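Local atomic coordinates of diphthine synthase (Aeropyrum pernix, PDB entry 1WDE), a protein that probably catalyses the S-adenosyl-L-methionine-dependent trimethylation of the modified histidine of elongation factor 2, forming the diphthine intermediate of diphthamide biosynthesis. Residues A[173-176]-A[180-183]; A[186-191]-A[230-235]. One frame throughout, in Å; residues are numbered along the deposited sequence.

Contact 1. Residues A[173-176]-A[180-183]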
loop_
_atom_site.group_PDB
_atom_site.type_symbol
_atom_site.label_atom_id
_atom_site.label_comp_id
_atom_site.label_asym_id
_atom_site.label_seq_id
_atom_site.Cartn_x
_atom_site.Cartn_y
_atom_site.Cartn_z
ATOM N N LEU A 173 3.414 1.783 4.602
ATOM C CA LEU A 173 4.561 2.476 5.180
ATOM C C LEU A 173 5.280 3.286 4.090
ATOM O O LEU A 173 5.525 2.797 2.986
ATOM C CB LEU A 173 5.534 1.457 5.792
ATOM C CG LEU A 173 5.018 0.620 6.972
ATOM C CD1 LEU A 173 5.916 -0.568 7.204
ATOM C CD2 LEU A 173 4.947 1.492 8.204
ATOM N N ASP A 174 5.587 4.531 4.416
ATOM C CA ASP A 174 6.296 5.452 3.535
ATOM C C ASP A 174 7.636 4.848 3.062
ATOM O O ASP A 174 8.130 3.859 3.622
ATOM C CB ASP A 174 6.538 6.744 4.318
ATOM C CG ASP A 174 6.675 7.962 3.433
ATOM O OD1 ASP A 174 6.854 9.056 4.005
ATOM O OD2 ASP A 174 6.599 7.834 2.187
ATOM N N VAL A 175 8.214 5.447 2.025
ATOM C CA VAL A 175 9.497 5.009 1.457
ATOM C C VAL A 175 10.298 6.280 1.159
ATOM O O VAL A 175 9.759 7.224 0.591
ATOM C CB VAL A 175 9.293 4.219 0.133
ATOM C CG1 VAL A 175 8.744 2.844 0.420
ATOM C CG2 VAL A 175 8.319 4.960 -0.771
ATOM N N ASP A 176 11.570 6.329 1.543
ATOM C CA ASP A 176 12.346 7.545 1.305
ATOM C C ASP A 176 13.034 7.570 -0.050
ATOM O O ASP A 176 12.735 6.752 -0.923
ATOM C CB ASP A 176 13.386 7.764 2.413
ATOM C CG ASP A 176 14.461 6.685 2.439
ATOM O OD1 ASP A 176 14.741 6.082 1.376
ATOM O OD2 ASP A 176 15.033 6.455 3.528
ATOM N N VAL A 180 14.146 3.107 0.558
ATOM C CA VAL A 180 14.172 2.362 1.804
ATOM C C VAL A 180 12.845 2.552 2.541
ATOM O O VAL A 180 12.419 3.678 2.788
ATOM C CB VAL A 180 15.340 2.840 2.685
ATOM C CG1 VAL A 180 15.247 2.220 4.079
ATOM C CG2 VAL A 180 16.657 2.465 2.011
ATOM N N GLN A 181 12.187 1.456 2.895
ATOM C CA GLN A 181 10.908 1.590 3.581
ATOM C C GLN A 181 11.040 2.004 5.033
ATOM O O GLN A 181 11.967 1.596 5.746
ATOM C CB GLN A 181 10.106 0.300 3.501
ATOM C CG GLN A 181 8.665 0.457 4.039
ATOM C CD GLN A 181 7.852 -0.808 3.877
ATOM O OE1 GLN A 181 6.831 -0.825 3.172
ATOM N NE2 GLN A 181 8.295 -1.878 4.525
ATOM N N LEU A 182 10.117 2.853 5.451
ATOM C CA LEU A 182 10.045 3.326 6.828
ATOM C C LEU A 182 9.845 2.060 7.666
ATOM O O LEU A 182 9.126 1.151 7.244
ATOM C CB LEU A 182 8.821 4.225 6.972
ATOM C CG LEU A 182 8.752 5.390 7.953
ATOM C CD1 LEU A 182 7.332 5.440 8.452
ATOM C CD2 LEU A 182 9.721 5.245 9.112
ATOM N N SER A 183 10.473 1.978 8.833
ATOM C CA SER A 183 10.313 0.788 9.665
ATOM C C SER A 183 8.956 0.822 10.348
ATOM O O SER A 183 8.417 1.895 10.601
ATOM C CB SER A 183 11.397 0.721 10.756
ATOM O OG SER A 183 11.239 1.782 11.685
#
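The carbonyl oxygen of D174 is met by two groups of the returning chain. It accepts an almost straight hydrogen bond (177°) from the backbone N of L182, with D174 O 2.9 Å from L182 N, and the CA-H of Q181 adds a softer contact, Q181 CA lying 3.6 Å from the same oxygen. V180 O repeats the scheme in the reverse sense: D176 N donates to it at 3.0 Å, and V175 CA approaches it at 3.5 Å. Between these two hydrogen bonds V175 and Q181 form a single antiparallel bridge, a non-hydrogen-bonded pair with CA atoms 4.3 Å apart.

The turn beyond is fastened by a side chain. A chi1 of 65° sets the carboxylate of D176 between its own backbone N and carbonyl carbon and brings it alongside V180, where D176 OD1 accepts from V180 N at 3.1 Å; the donor stands above the carboxylate plane. D176 and V180 are thus joined by a backbone bond and a side-chain bond. At the other end the side chains of L173 and Q181 cross at about a right angle, Q181 CG resting 3.7 Å from L173 CB, while L173 CD1 reaches L182 O at 3.6 Å. L173 probably helps bind S-adenosyl-L-methionine, as in related enzymes.

The D174 carboxylate faces another loop, forming a salt bridge with R148 and accepting from the backbone N of G145, while OD2 also takes the N-H of V175 from above its plane. P44 touches both V175 and Q181. The whole hairpin-like connection leads from the end of strand 168-173 into helix 184-202, where S183 is the N-cap and its OG accepts from Q186 N.

Contact 2. Residues A[186-191]-A[230-235]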
loop_
_atom_site.group_PDB
_atom_site.type_symbol
_atom_site.label_atom_id
_atom_site.label_comp_id
_atom_site.label_asym_id
_atom_site.label_seq_id
_atom_site.Cartn_x
_atom_site.Cartn_y
_atom_site.Cartn_z
ATOM N N GLN A 186 8.999 2.921 13.531
ATOM C CA GLN A 186 8.988 4.354 13.350
ATOM C C GLN A 186 7.645 4.799 12.755
ATOM O O GLN A 186 7.078 5.812 13.179
ATOM C CB GLN A 186 10.150 4.799 12.456
ATOM C CG GLN A 186 10.140 6.288 12.174
ATOM C CD GLN A 186 11.500 6.831 11.770
ATOM O OE1 GLN A 186 12.298 6.141 11.130
ATOM N NE2 GLN A 186 11.765 8.079 12.132
ATOM N N GLY A 187 7.131 4.052 11.779
ATOM C CA GLY A 187 5.857 4.441 11.183
ATOM C C GLY A 187 4.733 4.519 12.210
ATOM O O GLY A 187 3.958 5.479 12.242
ATOM N N VAL A 188 4.649 3.493 13.057
ATOM C CA VAL A 188 3.627 3.417 14.095
ATOM C C VAL A 188 3.856 4.444 15.188
ATOM O O VAL A 188 2.904 5.024 15.693
ATOM C CB VAL A 188 3.583 1.990 14.707
ATOM C CG1 VAL A 188 2.552 1.916 15.806
ATOM C CG2 VAL A 188 3.253 0.976 13.623
ATOM N N SER A 189 5.112 4.692 15.560
ATOM C CA SER A 189 5.385 5.686 16.601
ATOM C C SER A 189 4.835 7.063 16.291
ATOM O O SER A 189 4.211 7.699 17.149
ATOM C CB SER A 189 6.891 5.813 16.869
ATOM O OG SER A 189 7.335 4.738 17.669
ATOM N N LEU A 190 5.079 7.537 15.078
ATOM C CA LEU A 190 4.593 8.844 14.683
ATOM C C LEU A 190 3.069 8.800 14.530
ATOM O O LEU A 190 2.397 9.808 14.715
ATOM C CB LEU A 190 5.250 9.292 13.370
ATOM C CG LEU A 190 4.706 10.591 12.751
ATOM C CD1 LEU A 190 4.808 11.757 13.753
ATOM C CD2 LEU A 190 5.482 10.892 11.473
ATOM N N LEU A 191 2.531 7.634 14.186
ATOM C CA LEU A 191 1.071 7.484 14.054
ATOM C C LEU A 191 0.475 7.688 15.456
ATOM O O LEU A 191 -0.501 8.415 15.635
ATOM C CB LEU A 191 0.720 6.071 13.569
ATOM C CG LEU A 191 -0.619 5.739 12.875
ATOM C CD1 LEU A 191 -1.074 4.336 13.292
ATOM C CD2 LEU A 191 -1.675 6.749 13.200
ATOM N N SER A 230 -0.119 -7.912 19.519
ATOM C CA SER A 230 -1.195 -7.691 20.485
ATOM C C SER A 230 -1.625 -6.241 20.643
ATOM O O SER A 230 -2.751 -5.983 21.041
ATOM C CB SER A 230 -0.811 -8.303 21.857
ATOM O OG SER A 230 0.316 -7.653 22.422
ATOM N N SER A 231 -0.745 -5.290 20.325
ATOM C CA SER A 231 -1.080 -3.864 20.422
ATOM C C SER A 231 -0.132 -3.062 19.526
ATOM O O SER A 231 1.013 -3.464 19.313
ATOM C CB SER A 231 -0.931 -3.368 21.873
ATOM O OG SER A 231 0.443 -3.279 22.235
ATOM N N LEU A 232 -0.591 -1.925 19.013
ATOM C CA LEU A 232 0.257 -1.096 18.163
ATOM C C LEU A 232 1.331 -0.467 19.061
ATOM O O LEU A 232 2.407 -0.093 18.605
ATOM C CB LEU A 232 -0.567 0.008 17.468
ATOM C CG LEU A 232 -1.350 -0.401 16.208
ATOM C CD1 LEU A 232 -2.198 0.766 15.706
ATOM C CD2 LEU A 232 -0.362 -0.859 15.116
ATOM N N GLU A 233 1.025 -0.342 20.348
ATOM C CA GLU A 233 1.980 0.215 21.310
ATOM C C GLU A 233 3.230 -0.679 21.282
ATOM O O GLU A 233 4.356 -0.197 21.194
ATOM C CB GLU A 233 1.351 0.211 22.708
ATOM C CG GLU A 233 2.197 0.813 23.811
ATOM C CD GLU A 233 2.534 2.255 23.555
ATOM O OE1 GLU A 233 3.729 2.548 23.345
ATOM O OE2 GLU A 233 1.610 3.098 23.554
ATOM N N ARG A 234 3.016 -1.985 21.356
ATOM C CA ARG A 234 4.115 -2.944 21.327
ATOM C C ARG A 234 4.912 -2.864 20.028
ATOM O O ARG A 234 6.134 -2.933 20.038
ATOM C CB ARG A 234 3.593 -4.376 21.495
ATOM C CG ARG A 234 3.237 -4.759 22.922
ATOM C CD ARG A 234 3.171 -6.270 23.066
ATOM N NE ARG A 234 4.442 -6.890 22.700
ATOM C CZ ARG A 234 4.644 -8.201 22.619
ATOM N NH1 ARG A 234 3.656 -9.048 22.875
ATOM N NH2 ARG A 234 5.839 -8.666 22.279
ATOM N N LEU A 235 4.217 -2.730 18.905
ATOM C CA LEU A 235 4.884 -2.659 17.612
ATOM C C LEU A 235 5.677 -1.387 17.452
ATOM O O LEU A 235 6.741 -1.395 16.837
ATOM C CB LEU A 235 3.852 -2.747 16.479
ATOM C CG LEU A 235 4.339 -2.683 15.027
ATOM C CD1 LEU A 235 5.423 -3.737 14.783
ATOM C CD2 LEU A 235 3.139 -2.938 14.103
#
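V188 lays its two methyls against L232 and L235, one turn apart on the short helix 232-236. V188 CG1 goes to the first: it lies 4.0 Å from L232 CB and touches the backbone as well, at 3.4 Å from L232 O. V188 CG2 takes the second, meeting the methyl L235 CD2 at 3.9 Å. The fork is set by chi1 (179°), which holds CG1 anti to the backbone N and CG2 anti to the carbonyl carbon, one prong for each leucine. V188 crosses both leucine side chains at about a right angle. One turn further along helix 184-202, L191 extends the apolar seam more loosely, its CD1 4.5 Å from L232 CD1.

All four touching residues are buried, and no hydrogen bond joins 186-191 to 230-235, whose contact is apolar packing plus one methyl against a carbonyl oxygen; just past the segment, S189 OG makes a weak hydrogen bond with S236 O. An alanine at V188 would remove both methyls and is likely to open a gap facing L232 and L235, leaving their side chains less firmly fixed. The short helix is stiffened at its start by S231, the N-cap, whose OG accepts from R234 N at 3.0 Å.

Beneath the seam lies the mixed sheet: V188 also rests on I247, L232 on I249, and both L232 and L235 on S213. Two helices, each following a strand of one sheet and packing on its face, are characteristic of an alpha/beta domain, here part of the tetrapyrrole methylase fold.

How the contacts relate
Contact 1 closes before contact 2 opens, so the two stand in series along the chain, their centres 15 Å apart. They nevertheless touch where the loop meets the first turn of helix 184-202: L182 CD1 packs 3.3 Å from G187 CA, and L173 CD2 lies 4.3 Å from that same CA. L173 is a probable S-adenosyl-L-methionine-binding residue, judged by related enzymes, and belongs to contact 1 itself. In contact 2, the nearest side-chain atoms of V188 and L173 are about 6 Å apart. The pair illustrates how a strand end that probably helps bind the cofactor leads, through a short loop, into a helix that turns V188 and L191 inward against 230-235.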